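Long-range contacts in pyruvate kinase (Pyrobaculum aerophilum, PDB 3QTG), which catalyses the last step of glycolysis, the interconversion of phosphoenolpyruvate and ADP with pyruvate and ATP, using a divalent metal cation: residues A[93-99]-A[155-161]; A[127-133]-A[166-172]. One frame throughout, in Å; residues are numbered along the deposited sequence.

Contact 1 of 2, residues A[93-99]-A[155-161]; sequences PINVQEG and AESSGVI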
loop_
_atom_site.group_PDB
_atom_site.type_symbol
_atom_site.label_atom_id
_atom_site.label_comp_id
_atom_site.label_asym_id
_atom_site.label_seq_id
_atom_site.Cartn_x
_atom_site.Cartn_y
_atom_site.Cartn_z
ATOM N N PRO A 93 -30.063 -36.577 47.023
ATOM C CA PRO A 93 -28.690 -36.102 46.782
ATOM C C PRO A 93 -27.688 -37.251 46.790
ATOM O O PRO A 93 -27.787 -38.157 47.615
ATOM C CB PRO A 93 -28.440 -35.149 47.955
ATOM C CG PRO A 93 -29.840 -34.632 48.306
ATOM C CD PRO A 93 -30.725 -35.832 48.119
ATOM N N ILE A 94 -26.770 -37.244 45.836
ATOM C CA ILE A 94 -25.754 -38.291 45.755
ATOM C C ILE A 94 -24.415 -37.687 46.158
ATOM O O ILE A 94 -23.958 -36.716 45.554
ATOM C CB ILE A 94 -25.671 -38.909 44.329
ATOM C CG1 ILE A 94 -26.942 -39.708 44.025
ATOM C CG2 ILE A 94 -24.445 -39.827 44.183
ATOM C CD1 ILE A 94 -27.353 -39.655 42.578
ATOM N N ASN A 95 -23.810 -38.260 47.190
ATOM C CA ASN A 95 -22.519 -37.809 47.679
ATOM C C ASN A 95 -21.393 -38.573 47.002
ATOM O O ASN A 95 -21.315 -39.808 47.064
ATOM C CB ASN A 95 -22.438 -37.920 49.202
ATOM C CG ASN A 95 -23.403 -36.964 49.902
ATOM O OD1 ASN A 95 -23.048 -35.823 50.183
ATOM N ND2 ASN A 95 -24.634 -37.415 50.152
ATOM N N VAL A 96 -20.538 -37.815 46.343
ATOM C CA VAL A 96 -19.474 -38.356 45.526
ATOM C C VAL A 96 -18.152 -38.104 46.238
ATOM O O VAL A 96 -17.893 -36.987 46.692
ATOM C CB VAL A 96 -19.545 -37.711 44.104
ATOM C CG1 VAL A 96 -18.202 -37.664 43.407
ATOM C CG2 VAL A 96 -20.583 -38.441 43.260
ATOM N N GLN A 97 -17.338 -39.155 46.374
ATOM C CA GLN A 97 -16.013 -39.026 46.986
ATOM C C GLN A 97 -14.960 -38.948 45.904
ATOM O O GLN A 97 -15.118 -39.538 44.837
ATOM C CB GLN A 97 -15.706 -40.193 47.948
ATOM C CG GLN A 97 -16.764 -40.425 49.045
ATOM C CD GLN A 97 -17.136 -39.169 49.872
ATOM O OE1 GLN A 97 -16.273 -38.387 50.291
ATOM N NE2 GLN A 97 -18.441 -38.994 50.116
ATOM N N GLU A 98 -13.896 -38.194 46.172
ATOM C CA GLU A 98 -12.775 -38.076 45.237
ATOM C C GLU A 98 -12.187 -39.469 44.970
ATOM O O GLU A 98 -11.971 -40.229 45.903
ATOM C CB GLU A 98 -11.696 -37.157 45.830
ATOM C CG GLU A 98 -10.474 -36.979 44.926
ATOM C CD GLU A 98 -9.410 -36.060 45.526
ATOM O OE1 GLU A 98 -9.771 -35.151 46.314
ATOM O OE2 GLU A 98 -8.210 -36.242 45.188
ATOM N N GLY A 99 -11.933 -39.798 43.706
ATOM C CA GLY A 99 -11.508 -41.150 43.339
ATOM C C GLY A 99 -12.616 -42.189 43.122
ATOM O O GLY A 99 -12.347 -43.255 42.566
ATOM N N ALA A 155 -14.522 -39.342 39.824
ATOM C CA ALA A 155 -14.603 -38.016 40.386
ATOM C C ALA A 155 -13.196 -37.517 40.761
ATOM O O ALA A 155 -12.423 -38.222 41.418
ATOM C CB ALA A 155 -15.502 -38.020 41.583
ATOM N N GLU A 156 -12.876 -36.309 40.299
ATOM C CA GLU A 156 -11.591 -35.686 40.555
ATOM C C GLU A 156 -11.601 -34.969 41.904
ATOM O O GLU A 156 -10.548 -34.644 42.431
ATOM C CB GLU A 156 -11.215 -34.750 39.403
ATOM C CG GLU A 156 -11.023 -35.500 38.097
ATOM C CD GLU A 156 -10.703 -34.603 36.902
ATOM O OE1 GLU A 156 -10.327 -33.413 37.074
ATOM O OE2 GLU A 156 -10.824 -35.108 35.763
ATOM N N SER A 157 -12.797 -34.761 42.465
ATOM C CA SER A 157 -12.959 -34.248 43.823
ATOM C C SER A 157 -14.295 -34.703 44.427
ATOM O O SER A 157 -15.108 -35.334 43.750
ATOM C CB SER A 157 -12.829 -32.715 43.852
ATOM O OG SER A 157 -13.857 -32.108 43.093
ATOM N N SER A 158 -14.483 -34.415 45.712
ATOM C CA SER A 158 -15.732 -34.654 46.423
ATOM C C SER A 158 -16.812 -33.651 46.036
ATOM O O SER A 158 -16.516 -32.559 45.557
ATOM C CB SER A 158 -15.502 -34.589 47.928
ATOM O OG SER A 158 -15.018 -35.825 48.398
ATOM N N GLY A 159 -18.067 -34.022 46.259
ATOM C CA GLY A 159 -19.179 -33.196 45.829
ATOM C C GLY A 159 -20.507 -33.887 46.044
ATOM O O GLY A 159 -20.565 -35.082 46.337
ATOM N N VAL A 160 -21.579 -33.115 45.924
ATOM C CA VAL A 160 -22.922 -33.624 46.129
ATOM C C VAL A 160 -23.684 -33.347 44.836
ATOM O O VAL A 160 -23.775 -32.199 44.409
ATOM C CB VAL A 160 -23.605 -32.937 47.330
ATOM C CG1 VAL A 160 -25.011 -33.462 47.547
ATOM C CG2 VAL A 160 -22.765 -33.136 48.592
ATOM N N ILE A 161 -24.169 -34.409 44.198
ATOM C CA ILE A 161 -24.990 -34.285 42.990
ATOM C C ILE A 161 -26.460 -34.280 43.375
ATOM O O ILE A 161 -26.937 -35.163 44.092
ATOM C CB ILE A 161 -24.677 -35.382 41.935
ATOM C CG1 ILE A 161 -23.224 -35.256 41.459
ATOM C CG2 ILE A 161 -25.602 -35.240 40.734
ATOM C CD1 ILE A 161 -22.663 -36.502 40.796
#
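I94 and I161 form an antiparallel hydrogen-bonded pair. I94 N gives its hydrogen to I161 O at 2.7 Å, and I161 N returns a bond of the same length to I94 O. V96 and G159 form the second such pair. Here the bond from V96 N to G159 O is short, while the return bond from G159 N to V96 O is longer, at 3.0 Å, and more bent. CA-H groups of P93, S158 and V160 add contacts to I161 O, V96 O and I94 O. Past the paired strands, G99 N reaches A155 O at 2.8 Å. G99 has a positive phi (85°), a backbone shape that suits glycine.

The two strands make a small antiparallel sheet in the B domain, the lid inserted after the third strand of the TIM barrel in pyruvate kinases. Its apolar side carries I94, V96 and I161. CG2 of V96 packs on CD1 of I161 at 3.8 Å. V96 CG1, anti to the backbone N (chi1 153°), presses on A155 CB at 3.3 Å, tight for two carbons. I115 lies against both isoleucines, and L139 and L141 cover I161 and A155. On the other side N95 and V160 run side by side, and P93 CB rests on V160 CG1.

Polar side-chain contacts are looser. S158 OG donates weakly to Q97 OE1 at 3.4 Å and accepts an equally weak bond from E98 N. The extended chain of E98 passes alongside the backbone of E156, with E98 CG 3.4 Å from E156 O. The carboxylate of E156 instead makes a salt bridge to R140.

Contact 2 of 2, residues A[127-133]-A[166-172]; sequences EQNDVIL and AIVVEGK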
loop_
_atom_site.group_PDB
_atom_site.type_symbol
_atom_site.label_atom_id
_atom_site.label_comp_id
_atom_site.label_asym_id
_atom_site.label_seq_id
_atom_site.Cartn_x
_atom_site.Cartn_y
_atom_site.Cartn_z
ATOM N N GLU A 127 -17.363 -39.829 25.157
ATOM C CA GLU A 127 -16.383 -40.876 24.861
ATOM C C GLU A 127 -15.453 -41.055 26.060
ATOM O O GLU A 127 -15.367 -40.189 26.939
ATOM C CB GLU A 127 -15.532 -40.498 23.636
ATOM C CG GLU A 127 -16.319 -40.256 22.367
ATOM C CD GLU A 127 -15.448 -39.683 21.255
ATOM O OE1 GLU A 127 -15.018 -38.503 21.355
ATOM O OE2 GLU A 127 -15.181 -40.431 20.276
ATOM N N GLN A 128 -14.731 -42.169 26.066
ATOM C CA GLN A 128 -13.673 -42.394 27.048
ATOM C C GLN A 128 -12.650 -41.261 27.072
ATOM O O GLN A 128 -12.225 -40.779 26.027
ATOM C CB GLN A 128 -12.967 -43.706 26.772
ATOM C CG GLN A 128 -12.397 -44.318 28.027
ATOM C CD GLN A 128 -11.736 -45.627 27.759
ATOM O OE1 GLN A 128 -12.313 -46.509 27.123
ATOM N NE2 GLN A 128 -10.499 -45.768 28.229
ATOM N N ASN A 129 -12.277 -40.850 28.283
ATOM C CA ASN A 129 -11.354 -39.724 28.550
ATOM C C ASN A 129 -11.952 -38.327 28.445
ATOM O O ASN A 129 -11.248 -37.356 28.694
ATOM C CB ASN A 129 -10.039 -39.814 27.748
ATOM C CG ASN A 129 -9.307 -41.117 27.989
ATOM O OD1 ASN A 129 -9.108 -41.911 27.060
ATOM N ND2 ASN A 129 -8.931 -41.368 29.245
ATOM N N ASP A 130 -13.242 -38.227 28.117
ATOM C CA ASP A 130 -13.942 -36.946 28.204
ATOM C C ASP A 130 -14.101 -36.580 29.655
ATOM O O ASP A 130 -14.114 -37.465 30.515
ATOM C CB ASP A 130 -15.342 -37.017 27.586
ATOM C CG ASP A 130 -15.340 -36.761 26.098
ATOM O OD1 ASP A 130 -14.424 -36.050 25.608
ATOM O OD2 ASP A 130 -16.257 -37.272 25.421
ATOM N N VAL A 131 -14.268 -35.287 29.914
ATOM C CA VAL A 131 -14.487 -34.768 31.260
ATOM C C VAL A 131 -15.909 -34.185 31.378
ATOM O O VAL A 131 -16.335 -33.341 30.570
ATOM C CB VAL A 131 -13.443 -33.697 31.627
ATOM C CG1 VAL A 131 -13.714 -33.111 33.009
ATOM C CG2 VAL A 131 -11.988 -34.280 31.509
ATOM N N ILE A 132 -16.626 -34.660 32.392
ATOM C CA ILE A 132 -17.993 -34.274 32.643
ATOM C C ILE A 132 -17.985 -33.173 33.701
ATOM O O ILE A 132 -17.299 -33.293 34.705
ATOM C CB ILE A 132 -18.805 -35.493 33.128
ATOM C CG1 ILE A 132 -19.003 -36.487 31.974
ATOM C CG2 ILE A 132 -20.148 -35.060 33.732
ATOM C CD1 ILE A 132 -19.349 -37.844 32.476
ATOM N N LEU A 133 -18.746 -32.111 33.473
ATOM C CA LEU A 133 -18.734 -30.950 34.360
ATOM C C LEU A 133 -20.075 -30.716 35.022
ATOM O O LEU A 133 -21.094 -30.579 34.362
ATOM C CB LEU A 133 -18.340 -29.678 33.593
ATOM C CG LEU A 133 -17.024 -29.688 32.818
ATOM C CD1 LEU A 133 -16.955 -28.436 31.916
ATOM C CD2 LEU A 133 -15.867 -29.750 33.821
ATOM N N ALA A 166 -27.480 -29.032 36.157
ATOM C CA ALA A 166 -27.018 -29.128 34.777
ATOM C C ALA A 166 -25.682 -29.886 34.575
ATOM O O ALA A 166 -24.820 -29.915 35.457
ATOM C CB ALA A 166 -26.914 -27.720 34.180
ATOM N N ILE A 167 -25.515 -30.481 33.396
ATOM C CA ILE A 167 -24.364 -31.340 33.105
ATOM C C ILE A 167 -23.847 -30.947 31.744
ATOM O O ILE A 167 -24.606 -30.840 30.782
ATOM C CB ILE A 167 -24.736 -32.863 33.082
ATOM C CG1 ILE A 167 -25.568 -33.275 34.294
ATOM C CG2 ILE A 167 -23.499 -33.753 33.001
ATOM C CD1 ILE A 167 -26.292 -34.634 34.079
ATOM N N VAL A 168 -22.547 -30.695 31.681
ATOM C CA VAL A 168 -21.882 -30.282 30.449
ATOM C C VAL A 168 -20.692 -31.216 30.223
ATOM O O VAL A 168 -20.101 -31.682 31.179
ATOM C CB VAL A 168 -21.468 -28.782 30.545
ATOM C CG1 VAL A 168 -20.512 -28.371 29.405
ATOM C CG2 VAL A 168 -22.733 -27.887 30.563
ATOM N N VAL A 169 -20.393 -31.536 28.963
ATOM C CA VAL A 169 -19.229 -32.341 28.636
ATOM C C VAL A 169 -18.183 -31.375 28.055
ATOM O O VAL A 169 -18.410 -30.772 27.007
ATOM C CB VAL A 169 -19.566 -33.496 27.636
ATOM C CG1 VAL A 169 -18.344 -34.391 27.386
ATOM C CG2 VAL A 169 -20.739 -34.372 28.162
ATOM N N GLU A 170 -17.068 -31.211 28.769
ATOM C CA GLU A 170 -15.962 -30.326 28.369
ATOM C C GLU A 170 -15.555 -30.526 26.912
ATOM O O GLU A 170 -15.104 -31.608 26.538
ATOM C CB GLU A 170 -14.767 -30.578 29.284
ATOM C CG GLU A 170 -13.596 -29.615 29.122
ATOM C CD GLU A 170 -12.497 -29.929 30.110
ATOM O OE1 GLU A 170 -11.811 -30.950 29.902
ATOM O OE2 GLU A 170 -12.337 -29.177 31.100
ATOM N N GLY A 171 -15.738 -29.489 26.090
ATOM C CA GLY A 171 -15.370 -29.525 24.669
ATOM C C GLY A 171 -16.283 -30.307 23.735
ATOM O O GLY A 171 -15.931 -30.522 22.571
ATOM N N LYS A 172 -17.450 -30.738 24.231
ATOM C CA LYS A 172 -18.432 -31.462 23.414
ATOM C C LYS A 172 -19.756 -30.731 23.371
ATOM O O LYS A 172 -20.186 -30.149 24.358
ATOM C CB LYS A 172 -18.678 -32.896 23.923
ATOM C CG LYS A 172 -17.481 -33.826 23.897
ATOM C CD LYS A 172 -17.103 -34.247 22.493
ATOM C CE LYS A 172 -15.882 -35.148 22.524
ATOM N NZ LYS A 172 -16.258 -36.567 22.816
HETATM O O HOH W 1 -13.794 -33.813 27.388
#
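K172 NZ meets two carboxylates, OE1 of E127 at 2.7 Å and OD2 of D130 at 2.7 Å. Both are salt bridges, and the lysine chain crosses each acid at about a right angle. It bends at CB-CG (chi2 -72°) and again at CD-CE (chi4 83°), which brings the amine in between them. D130 OD2 offers its syn lone pair, whereas E127 OE1 is approached on the anti side and somewhat out of the carboxylate plane. A125 O is a third partner of the amine.

D130 OD2 also accepts from E127 N at 2.8 Å, within the type II turn E127-D130. Its other oxygen, OD1, takes a hydrogen from a water. That water also donates to E170 O and accepts from V131 N, so it bridges the two segments where the strands part.

Behind this network the strands pair antiparallel, with 167-169 at the edge of the B-domain sheet. L133 and V168 exchange backbone bonds, and E170 N donates to V131 O. A type II turn, V169-K172, then carries the lysine round to the acids.

The side chains of I132 and I167 lie side by side, their CG2 methyls 3.7 Å apart, and F122 packs against both. On the other face L133 CD1 touches E170 CB. E170 runs beside V131, and its OE2 ends in a salt bridge to R140.

The contacts interleave along the chain, since 127-133 falls between the segments of contact 1 and 155-161 between those of contact 2. Their centres are about 16 Å apart and their nearest atoms about 4 Å, without touching. Strand 139-146 joins them: its R140 makes salt bridges to E156 of contact 1 and E170 of contact 2. The chain from I161 to A166 passes K165, a probable ATP-binding residue. The side chains of I161 and K165 are about 6 Å apart. A166 lies about 4 Å, side chain to side chain, from R87, another residue that probably binds ATP. Both contacts thus build the lid near its probable nucleotide-binding residues.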